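Local coordinates for protein beta-agarase (Persicobacter, PDB 6AII) that cleaves agarose, probably by hydrolysing its beta-1,4 linkages as a GH16 family enzyme, to release neoagarobiose, at residues Lys49-His53 with Gln63-Glu67; Cys107-His113 with Pro279-Asn285; Phe89-His93 with Asp290-Leu294. All coordinates share one frame; numbering follows the deposited sequence.

Contact 1 (Lys49-His53 with Gln63-Glu67); sequences KNFWH and QWRHE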
loop_
_atom_site.group_PDB
_atom_site.type_symbol
_atom_site.label_atom_id
_atom_site.label_comp_id
_atom_site.label_asym_id
_atom_site.label_seq_id
_atom_site.Cartn_x
_atom_site.Cartn_y
_atom_site.Cartn_z
ATOM N N LYS A 49 2.167 -13.415 -6.937
ATOM C CA LYS A 49 2.110 -13.342 -8.369
ATOM C C LYS A 49 2.889 -12.127 -8.849
ATOM O O LYS A 49 2.680 -11.062 -8.295
ATOM C CB LYS A 49 0.681 -13.186 -8.894
ATOM C CG LYS A 49 0.483 -13.384 -10.410
ATOM C CD LYS A 49 -0.923 -13.015 -10.798
ATOM C CE LYS A 49 -1.425 -13.446 -12.150
ATOM N NZ LYS A 49 -2.664 -12.682 -12.469
ATOM N N ASN A 50 3.735 -12.304 -9.852
ATOM C CA ASN A 50 4.523 -11.215 -10.455
ATOM C C ASN A 50 3.729 -10.343 -11.427
ATOM O O ASN A 50 4.320 -9.828 -12.364
ATOM C CB ASN A 50 5.802 -11.706 -11.086
ATOM C CG ASN A 50 5.623 -12.667 -12.249
ATOM O OD1 ASN A 50 4.492 -13.089 -12.503
ATOM N ND2 ASN A 50 6.725 -12.965 -12.944
ATOM N N PHE A 51 2.473 -10.139 -11.166
ATOM C CA PHE A 51 1.701 -9.241 -11.947
ATOM C C PHE A 51 0.456 -8.817 -11.191
ATOM O O PHE A 51 0.117 -9.352 -10.131
ATOM C CB PHE A 51 1.297 -9.921 -13.274
ATOM C CG PHE A 51 1.074 -8.929 -14.390
ATOM C CD1 PHE A 51 2.159 -8.265 -14.959
ATOM C CD2 PHE A 51 -0.197 -8.632 -14.840
ATOM C CE1 PHE A 51 1.960 -7.312 -15.957
ATOM C CE2 PHE A 51 -0.395 -7.660 -15.829
ATOM C CZ PHE A 51 0.683 -7.060 -16.426
ATOM N N TRP A 52 -0.332 -7.919 -11.820
ATOM C CA TRP A 52 -1.683 -7.588 -11.430
ATOM C C TRP A 52 -2.594 -8.820 -11.572
ATOM O O TRP A 52 -2.177 -9.766 -12.212
ATOM C CB TRP A 52 -2.112 -6.414 -12.315
ATOM C CG TRP A 52 -3.519 -5.948 -12.198
ATOM C CD1 TRP A 52 -4.501 -5.956 -13.164
ATOM C CD2 TRP A 52 -4.065 -5.230 -11.092
ATOM N NE1 TRP A 52 -5.649 -5.383 -12.674
ATOM C CE2 TRP A 52 -5.403 -4.909 -11.419
ATOM C CE3 TRP A 52 -3.569 -4.859 -9.841
ATOM C CZ2 TRP A 52 -6.239 -4.196 -10.561
ATOM C CZ3 TRP A 52 -4.423 -4.196 -8.979
ATOM C CH2 TRP A 52 -5.726 -3.867 -9.331
ATOM N N HIS A 53 -3.804 -8.742 -11.045
ATOM C CA HIS A 53 -4.651 -9.925 -10.967
ATOM C C HIS A 53 -5.346 -10.206 -12.314
ATOM O O HIS A 53 -6.011 -11.233 -12.417
ATOM C CB HIS A 53 -5.521 -9.856 -9.704
ATOM C CG HIS A 53 -6.412 -8.683 -9.632
ATOM N ND1 HIS A 53 -7.498 -8.548 -10.470
ATOM C CD2 HIS A 53 -6.383 -7.592 -8.838
ATOM C CE1 HIS A 53 -8.126 -7.416 -10.185
ATOM N NE2 HIS A 53 -7.466 -6.825 -9.180
ATOM N N GLN A 63 3.279 0.837 -17.249
ATOM C CA GLN A 63 3.241 -0.418 -17.952
ATOM C C GLN A 63 3.798 -1.524 -17.057
ATOM O O GLN A 63 5.001 -1.727 -17.001
ATOM C CB GLN A 63 4.087 -0.396 -19.240
ATOM C CG GLN A 63 3.406 0.388 -20.362
ATOM C CD GLN A 63 4.170 0.398 -21.661
ATOM O OE1 GLN A 63 5.394 0.325 -21.713
ATOM N NE2 GLN A 63 3.401 0.492 -22.757
ATOM N N TRP A 64 2.901 -2.160 -16.326
ATOM C CA TRP A 64 3.304 -3.291 -15.457
ATOM C C TRP A 64 3.840 -4.389 -16.351
ATOM O O TRP A 64 3.214 -4.662 -17.410
ATOM C CB TRP A 64 2.165 -3.804 -14.614
ATOM C CG TRP A 64 1.768 -2.894 -13.502
ATOM C CD1 TRP A 64 2.579 -2.091 -12.748
ATOM C CD2 TRP A 64 0.440 -2.682 -13.038
ATOM N NE1 TRP A 64 1.831 -1.419 -11.830
ATOM C CE2 TRP A 64 0.522 -1.745 -11.988
ATOM C CE3 TRP A 64 -0.806 -3.215 -13.367
ATOM C CZ2 TRP A 64 -0.585 -1.326 -11.270
ATOM C CZ3 TRP A 64 -1.905 -2.765 -12.672
ATOM C CH2 TRP A 64 -1.803 -1.853 -11.633
ATOM N N ARG A 65 4.975 -4.960 -15.958
ATOM C CA ARG A 65 5.597 -6.019 -16.728
ATOM C C ARG A 65 6.011 -7.083 -15.733
ATOM O O ARG A 65 6.573 -6.754 -14.703
ATOM C CB ARG A 65 6.805 -5.498 -17.490
ATOM C CG ARG A 65 6.475 -4.557 -18.647
ATOM C CD ARG A 65 5.692 -5.267 -19.725
ATOM N NE ARG A 65 5.371 -4.388 -20.861
ATOM C CZ ARG A 65 4.203 -3.772 -21.057
ATOM N NH1 ARG A 65 3.224 -3.803 -20.147
ATOM N NH2 ARG A 65 4.025 -3.124 -22.226
ATOM N N HIS A 66 5.835 -8.335 -16.120
ATOM C CA HIS A 66 6.245 -9.433 -15.252
ATOM C C HIS A 66 7.737 -9.295 -14.883
ATOM O O HIS A 66 8.129 -9.564 -13.703
ATOM C CB HIS A 66 6.065 -10.781 -15.980
ATOM C CG HIS A 66 4.629 -11.108 -16.187
ATOM N ND1 HIS A 66 3.986 -10.871 -17.404
ATOM C CD2 HIS A 66 3.672 -11.541 -15.351
ATOM C CE1 HIS A 66 2.711 -11.171 -17.287
ATOM N NE2 HIS A 66 2.505 -11.667 -16.072
ATOM N N GLU A 67 8.588 -8.889 -15.821
ATOM C CA GLU A 67 10.020 -8.877 -15.623
ATOM C C GLU A 67 10.502 -7.683 -14.779
ATOM O O GLU A 67 11.699 -7.487 -14.621
ATOM C CB GLU A 67 10.773 -8.870 -16.960
ATOM C CG GLU A 67 10.384 -7.739 -17.889
ATOM C CD GLU A 67 9.295 -8.063 -18.900
ATOM O OE1 GLU A 67 8.294 -8.744 -18.545
ATOM O OE2 GLU A 67 9.396 -7.507 -20.030
HETATM O O HOH W 1 4.666 -6.918 -12.502
HETATM O O HOH W 2 9.407 -11.614 -12.522
#
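Phe51 and His66 form an offset stack, their centroids 4.3 Å apart and their planes inclined by 27°. Phe51 CD1 sits over the centre of the imidazole, whereas His66 CE1 lies nearer the rim of the phenyl ring. With Phe51 CG anti to the backbone N (chi1 -153°), the ring is carried across to the other segment, and CE1 at its far edge comes to 3.3 Å from Trp64 O, close to the ring plane. The same CE1 also packs on Trp64 CB.

The second aromatic meeting is oblique: the indoles of Trp52 and Trp64 lie at 31° to each other, and Trp64 CZ3 reaches over one face of the Trp52 ring, 3.6 Å from Trp52 CG. The opposite face of Trp52 carries His53 NE2.

Polar contact is indirect, since no direct hydrogen bond joins the segments. One water lies between Asn50 O and Arg65 O, 2.9 Å from each; another accepts from Asn50 ND2 and lies 2.7 Å from His66 O. Asn50 OD1 meets the imidazole edge at His66 CD2, while its hydrogen bond comes from Thr42 N.

The loop after strand 48-49 is thus packed against the end of strand 62-64 and the start of the 3-10 turn that follows it. Trp64 NE1 donates to Ile286 O, and both tryptophans also touch Cys107 of strand 97-110 and residues of strand 280-287.

Contact 2 (Cys107-His113 with Pro279-Asn285); sequences CVVSKGH and PMKLIIN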
loop_
_atom_site.group_PDB
_atom_site.type_symbol
_atom_site.label_atom_id
_atom_site.label_comp_id
_atom_site.label_asym_id
_atom_site.label_seq_id
_atom_site.Cartn_x
_atom_site.Cartn_y
_atom_site.Cartn_z
ATOM N N CYS A 107 4.092 -5.055 -10.248
ATOM C CA CYS A 107 2.913 -5.213 -9.457
ATOM C C CYS A 107 2.882 -6.655 -8.948
ATOM O O CYS A 107 3.158 -7.564 -9.741
ATOM C CB CYS A 107 1.679 -4.871 -10.290
ATOM S SG CYS A 107 0.141 -5.008 -9.391
ATOM N N VAL A 108 2.618 -6.834 -7.650
ATOM C CA VAL A 108 2.598 -8.136 -7.046
ATOM C C VAL A 108 1.267 -8.370 -6.349
ATOM O O VAL A 108 0.788 -7.471 -5.628
ATOM C CB VAL A 108 3.773 -8.232 -6.058
ATOM C CG1 VAL A 108 3.689 -9.503 -5.267
ATOM C CG2 VAL A 108 5.088 -8.122 -6.807
ATOM N N VAL A 109 0.638 -9.584 -6.520
ATOM C CA VAL A 109 -0.616 -9.871 -5.879
ATOM C C VAL A 109 -0.512 -11.226 -5.172
ATOM O O VAL A 109 0.017 -12.204 -5.755
ATOM C CB VAL A 109 -1.790 -9.866 -6.869
ATOM C CG1 VAL A 109 -3.067 -10.189 -6.116
ATOM C CG2 VAL A 109 -1.920 -8.530 -7.594
ATOM N N SER A 110 -0.944 -11.311 -3.935
ATOM C CA SER A 110 -0.835 -12.575 -3.218
ATOM C C SER A 110 -1.761 -13.638 -3.814
ATOM O O SER A 110 -2.781 -13.307 -4.386
ATOM C CB SER A 110 -1.191 -12.414 -1.758
ATOM O OG SER A 110 -2.524 -12.062 -1.545
ATOM N N LYS A 111 -1.313 -14.877 -3.685
ATOM C CA LYS A 111 -2.198 -16.021 -3.906
ATOM C C LYS A 111 -3.222 -16.128 -2.775
ATOM O O LYS A 111 -4.401 -16.364 -3.007
ATOM C CB LYS A 111 -1.380 -17.311 -3.985
ATOM C CG LYS A 111 -2.282 -18.525 -4.253
ATOM C CD LYS A 111 -1.504 -19.797 -4.293
ATOM C CE LYS A 111 -0.853 -20.022 -5.623
ATOM N NZ LYS A 111 -0.045 -21.271 -5.610
ATOM N N GLY A 112 -2.787 -15.960 -1.541
ATOM C CA GLY A 112 -3.639 -16.125 -0.403
ATOM C C GLY A 112 -4.461 -14.896 -0.062
ATOM O O GLY A 112 -4.352 -13.834 -0.741
ATOM N N HIS A 113 -5.324 -15.099 0.941
ATOM C CA HIS A 113 -6.175 -14.098 1.457
ATOM C C HIS A 113 -5.967 -13.902 2.962
ATOM O O HIS A 113 -5.566 -14.822 3.708
ATOM C CB HIS A 113 -7.673 -14.402 1.234
ATOM C CG HIS A 113 -8.078 -14.433 -0.190
ATOM N ND1 HIS A 113 -7.779 -15.503 -1.025
ATOM C CD2 HIS A 113 -8.834 -13.582 -0.914
ATOM C CE1 HIS A 113 -8.276 -15.255 -2.242
ATOM N NE2 HIS A 113 -8.953 -14.092 -2.185
ATOM N N PRO A 279 -12.854 -11.491 2.483
ATOM C CA PRO A 279 -11.406 -11.859 2.422
ATOM C C PRO A 279 -10.697 -11.024 1.366
ATOM O O PRO A 279 -11.258 -10.780 0.312
ATOM C CB PRO A 279 -11.375 -13.338 2.044
ATOM C CG PRO A 279 -12.658 -13.841 2.705
ATOM C CD PRO A 279 -13.660 -12.741 2.419
ATOM N N MET A 280 -9.441 -10.652 1.675
ATOM C CA MET A 280 -8.702 -9.789 0.797
ATOM C C MET A 280 -7.350 -10.381 0.407
ATOM O O MET A 280 -6.652 -11.013 1.236
ATOM C CB MET A 280 -8.479 -8.434 1.446
ATOM C CG MET A 280 -9.754 -7.739 1.789
ATOM S SD MET A 280 -9.418 -6.043 2.397
ATOM C CE MET A 280 -11.074 -5.597 2.895
ATOM N N LYS A 281 -6.944 -10.078 -0.841
ATOM C CA LYS A 281 -5.568 -10.366 -1.300
ATOM C C LYS A 281 -4.717 -9.126 -0.963
ATOM O O LYS A 281 -5.284 -8.029 -0.928
ATOM C CB LYS A 281 -5.476 -10.629 -2.795
ATOM C CG LYS A 281 -6.130 -11.956 -3.205
ATOM C CD LYS A 281 -6.055 -12.209 -4.677
ATOM C CE LYS A 281 -6.685 -13.551 -5.019
ATOM N NZ LYS A 281 -6.469 -13.820 -6.462
ATOM N N LEU A 282 -3.422 -9.355 -0.751
ATOM C CA LEU A 282 -2.465 -8.267 -0.547
ATOM C C LEU A 282 -1.868 -7.923 -1.914
ATOM O O LEU A 282 -1.443 -8.790 -2.692
ATOM C CB LEU A 282 -1.410 -8.739 0.458
ATOM C CG LEU A 282 -0.263 -7.761 0.725
ATOM C CD1 LEU A 282 -0.768 -6.530 1.432
ATOM C CD2 LEU A 282 0.801 -8.466 1.556
ATOM N N ILE A 283 -1.756 -6.606 -2.185
ATOM C CA ILE A 283 -1.180 -6.099 -3.374
ATOM C C ILE A 283 -0.034 -5.158 -2.964
ATOM O O ILE A 283 -0.233 -4.294 -2.092
ATOM C CB ILE A 283 -2.262 -5.367 -4.223
ATOM C CG1 ILE A 283 -3.447 -6.314 -4.496
ATOM C CG2 ILE A 283 -1.664 -4.793 -5.503
ATOM C CD1 ILE A 283 -4.494 -5.811 -5.449
ATOM N N ILE A 284 1.114 -5.330 -3.590
ATOM C CA ILE A 284 2.239 -4.377 -3.431
ATOM C C ILE A 284 2.667 -3.962 -4.839
ATOM O O ILE A 284 2.935 -4.792 -5.688
ATOM C CB ILE A 284 3.417 -4.973 -2.674
ATOM C CG1 ILE A 284 2.934 -5.575 -1.355
ATOM C CG2 ILE A 284 4.461 -3.875 -2.491
ATOM C CD1 ILE A 284 4.067 -5.971 -0.438
ATOM N N ASN A 285 2.652 -2.664 -5.089
ATOM C CA ASN A 285 2.950 -2.247 -6.440
ATOM C C ASN A 285 3.482 -0.816 -6.466
ATOM O O ASN A 285 3.380 -0.043 -5.486
ATOM C CB ASN A 285 1.725 -2.315 -7.371
ATOM C CG ASN A 285 0.776 -1.141 -7.192
ATOM O OD1 ASN A 285 0.021 -1.089 -6.243
ATOM N ND2 ASN A 285 0.784 -0.169 -8.084
HETATM O O HOH W 3 -3.644 -13.952 -6.969
#
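Val108 and Ile284 form the hydrogen-bonded pair at the centre of an antiparallel strand pairing, in one of the two curved sheets of the beta-jelly-roll sandwich characteristic of GH16 enzymes. Two backbone bonds join them, from Val108 N to Ile284 O and from Ile284 N to Val108 O. On either side of Val108, Cys107 and Val109 face Asn285 and Ile283 as non-hydrogen-bonded pairs; Cys107 SG packs on Asn285 CB at 3.7 Å, and Val109 CG2 lies beside Ile283 CG1, pointing the same way.

The pairing changes at Ser110. Its N still donates to Leu282 O (2.9 Å), but the return bond from Leu282 N ends on Ser110 OG at 3.0 Å. Placing OG between the backbone N and the carbonyl carbon (chi1 65°) lets the hydroxyl take this bond and donate its own proton to Gly112 O, 2.7 Å away. Replacing Ser110 by an alanine removes the hydroxyl and is likely to leave Leu282 N and Gly112 O without this partner, and the 110-112 turn less firmly tied.

Lys281 runs along this turn. Its CB lies 3.5 Å from Ser110 OG; CG stands over one face of the His113 imidazole, a CH-pi contact 3.9 Å from the centroid. Farther out, CD meets Ser110 O and Val109 CG1, and CE touches His113 CE1. The imidazole NE2 is hydrogen-bonded to Asp140. At the end of the extended lysine chain, NZ donates to a water 2.9 Å away, which in turn donates to Ser110 O.

Contact 3 (Phe89-His93 with Asp290-Leu294); sequences FRNSH and DWNAL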
loop_
_atom_site.group_PDB
_atom_site.type_symbol
_atom_site.label_atom_id
_atom_site.label_comp_id
_atom_site.label_asym_id
_atom_site.label_seq_id
_atom_site.Cartn_x
_atom_site.Cartn_y
_atom_site.Cartn_z
ATOM N N PHE A 89 -3.031 7.194 -22.340
ATOM C CA PHE A 89 -3.884 6.891 -21.213
ATOM C C PHE A 89 -4.931 7.963 -20.976
ATOM O O PHE A 89 -4.756 9.125 -21.400
ATOM C CB PHE A 89 -3.032 6.751 -19.940
ATOM C CG PHE A 89 -2.234 8.010 -19.649
ATOM C CD1 PHE A 89 -0.991 8.260 -20.219
ATOM C CD2 PHE A 89 -2.780 8.966 -18.802
ATOM C CE1 PHE A 89 -0.296 9.413 -19.914
ATOM C CE2 PHE A 89 -2.085 10.131 -18.519
ATOM C CZ PHE A 89 -0.853 10.350 -19.079
ATOM N N ARG A 90 -5.985 7.604 -20.274
ATOM C CA ARG A 90 -7.117 8.528 -20.052
ATOM C C ARG A 90 -6.849 9.321 -18.777
ATOM O O ARG A 90 -6.413 8.774 -17.778
ATOM C CB ARG A 90 -8.404 7.683 -19.989
ATOM C CG ARG A 90 -9.668 8.287 -20.577
ATOM C CD ARG A 90 -10.876 7.331 -20.569
ATOM N NE ARG A 90 -10.817 6.196 -21.530
ATOM C CZ ARG A 90 -11.631 6.002 -22.606
ATOM N NH1 ARG A 90 -11.535 4.877 -23.353
ATOM N NH2 ARG A 90 -12.510 6.956 -22.924
ATOM N N ASN A 91 -7.066 10.613 -18.842
ATOM C CA ASN A 91 -7.150 11.469 -17.642
ATOM C C ASN A 91 -8.478 11.186 -16.923
ATOM O O ASN A 91 -9.566 11.493 -17.426
ATOM C CB ASN A 91 -6.987 12.930 -18.023
ATOM C CG ASN A 91 -7.100 13.847 -16.821
ATOM O OD1 ASN A 91 -7.225 13.395 -15.701
ATOM N ND2 ASN A 91 -7.051 15.131 -17.050
ATOM N N SER A 92 -8.429 10.511 -15.794
ATOM C CA SER A 92 -9.649 10.068 -15.105
ATOM C C SER A 92 -10.528 11.275 -14.694
ATOM O O SER A 92 -11.731 11.107 -14.419
ATOM C CB SER A 92 -9.317 9.232 -13.902
ATOM O OG SER A 92 -8.541 10.028 -13.025
ATOM N N HIS A 93 -9.982 12.479 -14.645
ATOM C CA HIS A 93 -10.759 13.608 -14.143
ATOM C C HIS A 93 -11.642 14.177 -15.265
ATOM O O HIS A 93 -12.602 14.918 -14.980
ATOM C CB HIS A 93 -9.831 14.677 -13.539
ATOM C CG HIS A 93 -9.112 14.235 -12.293
ATOM N ND1 HIS A 93 -8.626 15.126 -11.353
ATOM C CD2 HIS A 93 -8.789 13.003 -11.824
ATOM C CE1 HIS A 93 -8.025 14.466 -10.378
ATOM N NE2 HIS A 93 -8.106 13.161 -10.644
ATOM N N ASP A 290 -2.410 8.847 -13.529
ATOM C CA ASP A 290 -2.691 9.891 -14.504
ATOM C C ASP A 290 -2.500 11.302 -13.938
ATOM O O ASP A 290 -1.772 12.066 -14.539
ATOM C CB ASP A 290 -4.144 9.779 -15.021
ATOM C CG ASP A 290 -5.314 9.739 -14.041
ATOM O OD1 ASP A 290 -5.158 9.803 -12.813
ATOM O OD2 ASP A 290 -6.395 9.437 -14.501
ATOM N N TRP A 291 -3.079 11.538 -12.754
ATOM C CA TRP A 291 -3.109 12.922 -12.117
ATOM C C TRP A 291 -1.657 13.367 -11.808
ATOM O O TRP A 291 -1.211 14.459 -12.200
ATOM C CB TRP A 291 -4.035 12.947 -10.871
ATOM C CG TRP A 291 -3.844 11.911 -9.786
ATOM C CD1 TRP A 291 -4.328 10.621 -9.767
ATOM C CD2 TRP A 291 -3.239 12.099 -8.495
ATOM N NE1 TRP A 291 -4.010 9.985 -8.591
ATOM C CE2 TRP A 291 -3.335 10.870 -7.788
ATOM C CE3 TRP A 291 -2.598 13.176 -7.865
ATOM C CZ2 TRP A 291 -2.804 10.702 -6.500
ATOM C CZ3 TRP A 291 -2.054 12.993 -6.604
ATOM C CH2 TRP A 291 -2.177 11.780 -5.920
ATOM N N ASN A 292 -0.883 12.438 -11.306
ATOM C CA ASN A 292 0.476 12.766 -10.996
ATOM C C ASN A 292 1.296 12.976 -12.287
ATOM O O ASN A 292 2.080 13.897 -12.403
ATOM C CB ASN A 292 1.122 11.735 -10.075
ATOM C CG ASN A 292 0.716 11.885 -8.621
ATOM O OD1 ASN A 292 0.828 12.972 -8.043
ATOM N ND2 ASN A 292 0.311 10.782 -8.001
ATOM N N ALA A 293 1.179 12.038 -13.223
ATOM C CA ALA A 293 2.005 12.100 -14.414
ATOM C C ALA A 293 1.705 13.364 -15.230
ATOM O O ALA A 293 2.694 14.002 -15.667
ATOM C CB ALA A 293 1.805 10.886 -15.247
ATOM N N LEU A 294 0.413 13.723 -15.276
ATOM C CA LEU A 294 0.063 14.915 -16.103
ATOM C C LEU A 294 0.585 16.205 -15.451
ATOM O O LEU A 294 0.871 17.214 -16.147
ATOM C CB LEU A 294 -1.449 14.939 -16.301
ATOM C CG LEU A 294 -2.036 13.862 -17.237
ATOM C CD1 LEU A 294 -3.543 13.786 -17.141
ATOM C CD2 LEU A 294 -1.546 14.092 -18.643
#
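Asp290 OD2 accepts two hydrogen bonds from a single residue, Ser92: one from its backbone N at 2.6 Å and one from its hydroxyl OG at 2.7 Å. The amide N-H approaches from above the carboxylate plane, 37° out of it, whereas the hydroxyl arrives on the syn side, 25° out of plane. Ser92 OG stands between its own backbone N and carbonyl carbon (chi1 60°), which sets the hydroxyl beside the backbone N-H, so that it can reach the same oxygen. The other carboxylate oxygen, Asp290 OD1, has a weak bond from Trp291 N within helix 290-294.

The loop that offers these donors is shaped by Asn91, whose OD1 accepts from His93 N, forming an Asx turn in the 91-93 segment. The flat amide of Asn91 also packs on the helix, with Leu294 CD1 3.6 Å from its CG. Leu294 divides its two methyl groups between neighbours: CD1 goes to Asn91, and CD2 touches Phe89 CZ at 3.8 Å. Leu294 CG lies in the plane of the Phe89 ring, at its edge. The same phenyl ring meets the start of the helix through CE2, 4.1 Å from Asp290 CB, and rests on Pro61 and Leu100 beyond.

One side of the short helix is thereby fastened to the end of strand 86-90 by polar and apolar contacts. With one N-H and one O-H directed at OD2, and a weak bond at OD1, the carboxylate is probably restrained in its rotation. Arg90 O lies close to OD2 without a hydrogen bond, an acceptor-acceptor approach that the two donors would probably offset, consistent with an ionised Asp290.

The three contacts all reach the same mixed sheet. Contacts 1 and 2 have centres 12 Å apart and touch directly: Lys49 N probably bonds to Val109 O, and Trp64 packs on Asn285. Contact 3 is more remote, its centre about 21 Å from that of contact 1 and 25 Å from that of contact 2. Contact 1 closes before contact 2 opens, while contact 3 brackets contact 2 in sequence: strand 86-90 precedes strand 97-110, and helix 290-294 follows strand 280-287. The central pairing of those two long strands thus has the tryptophan-bearing loop beside it and a helix-to-loop attachment farther along, so that segments far apart in sequence are brought together on and around one sheet.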